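Local coordinates for protein NADPH-dependent aldehyde reductase YqhD (Escherichia coli, PDB 4QGS) that reduces a broad range of short-chain aldehydes, including butanal, propanal and toxic acrolein, with NADPH as a zinc-dependent homodimeric enzyme, at residues D110-F114 against A159-I163. Sequence-based numbering, arbitrary orientation.
Sequences DGTKF and AGAVI
Asp-110 and Ala-161 bring helix 106-119 and strand 161-163 together, their CA atoms 4.2 Å apart and the short axes nearly perpendicular at -86°. Such closeness needs a small residue, and the methyl CB of Ala-161 lies 3.3 Å from Asp-110 O. Gly-160 has a positive phi, at backbone angles where any CB would jam against the carbonyl O of Ala-159. Beside it, Asp-110 lays its carboxylate along the strand backbone: OD2 accepts a weak hydrogen bond from Val-162 N (3.4 Å), while a water donates both to OD2 and to Val-162 O. Asp-110 and Gly-160 both bind NADP(+), so the contact forms part of the cofactor site in the dinucleotide-binding domain of this zinc-bearing member of the iron-containing alcohol dehydrogenase family, where strand 161-163 pairs with strand 172-174 as an antiparallel hairpin. The fully extended chain of Lys-113 carries its ammonium from helix to loop, where NZ hydrogen-bonds Gly-160 O at 3.2 Å, tilted 35° from the carbonyl plane. Two acceptors, Asp-110 OD1 and Gly-160 O, stand only 2.8 Å apart, which the lysine charge may offset; a methionine in place of Lys-113 would probably leave Gly-160 O without this donor and the carboxylate without a nearby positive charge. Bulky, apolar Ile-163 and Phe-114 suit their buried places against Phe-174: they cross at about a right angle, Ile-163 CD1 reaching within 3.8 Å of Phe-114 CB.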
# COMPACT_ATOMS: atom_id res chain seq x y z
N ASP A 110 4.44 -9.26 -1.39
CA ASP A 110 5.28 -8.81 -2.50
C ASP A 110 6.41 -9.80 -2.80
O ASP A 110 6.66 -10.14 -3.95
CB ASP A 110 5.85 -7.43 -2.21
CG ASP A 110 4.82 -6.33 -2.36
OD1 ASP A 110 3.70 -6.63 -2.83
OD2 ASP A 110 5.13 -5.17 -2.02
N GLY A 111 7.08 -10.25 -1.75
CA GLY A 111 8.16 -11.20 -1.90
C GLY A 111 7.66 -12.51 -2.47
O GLY A 111 8.33 -13.16 -3.26
N THR A 112 6.46 -12.90 -2.07
CA THR A 112 5.91 -14.15 -2.54
C THR A 112 5.53 -14.04 -4.02
O THR A 112 5.67 -15.00 -4.78
CB THR A 112 4.72 -14.59 -1.67
OG1 THR A 112 5.17 -14.73 -0.32
CG2 THR A 112 4.15 -15.91 -2.16
N LYS A 113 5.07 -12.86 -4.43
CA LYS A 113 4.77 -12.62 -5.83
C LYS A 113 6.02 -12.85 -6.66
O LYS A 113 5.98 -13.45 -7.74
CB LYS A 113 4.24 -11.21 -6.05
CG LYS A 113 2.81 -10.98 -5.56
CD LYS A 113 2.30 -9.60 -5.94
CE LYS A 113 0.89 -9.36 -5.45
NZ LYS A 113 0.37 -8.03 -5.88
N PHE A 114 7.15 -12.38 -6.15
CA PHE A 114 8.40 -12.54 -6.85
C PHE A 114 8.80 -14.01 -6.94
O PHE A 114 9.21 -14.48 -7.99
CB PHE A 114 9.50 -11.73 -6.17
CG PHE A 114 10.84 -11.91 -6.78
CD1 PHE A 114 11.15 -11.35 -8.01
CD2 PHE A 114 11.81 -12.66 -6.13
CE1 PHE A 114 12.39 -11.52 -8.58
CE2 PHE A 114 13.05 -12.83 -6.69
CZ PHE A 114 13.34 -12.27 -7.92
N ALA A 159 -0.39 -8.52 -8.62
CA ALA A 159 0.52 -7.76 -9.46
C ALA A 159 0.91 -6.44 -8.80
O ALA A 159 0.11 -5.51 -8.73
CB ALA A 159 -0.10 -7.49 -10.80
N GLY A 160 2.14 -6.35 -8.33
CA GLY A 160 2.55 -5.18 -7.59
C GLY A 160 3.38 -5.64 -6.42
O GLY A 160 2.85 -6.11 -5.41
N ALA A 161 4.69 -5.51 -6.57
CA ALA A 161 5.61 -6.00 -5.57
C ALA A 161 6.90 -5.21 -5.64
O ALA A 161 7.44 -4.98 -6.72
CB ALA A 161 5.86 -7.47 -5.77
N VAL A 162 7.39 -4.80 -4.48
CA VAL A 162 8.59 -3.99 -4.43
C VAL A 162 9.71 -4.75 -3.73
O VAL A 162 9.71 -4.90 -2.50
CB VAL A 162 8.32 -2.65 -3.73
CG1 VAL A 162 9.41 -1.67 -4.06
CG2 VAL A 162 6.97 -2.10 -4.17
N ILE A 163 10.67 -5.23 -4.52
CA ILE A 163 11.73 -6.10 -4.04
C ILE A 163 13.03 -5.34 -3.85
O ILE A 163 13.37 -4.48 -4.65
CB ILE A 163 11.98 -7.28 -5.02
CG1 ILE A 163 10.67 -8.02 -5.32
CG2 ILE A 163 13.05 -8.23 -4.48
CD1 ILE A 163 9.97 -8.54 -4.08
O HOH W 1 7.41 -4.67 -0.86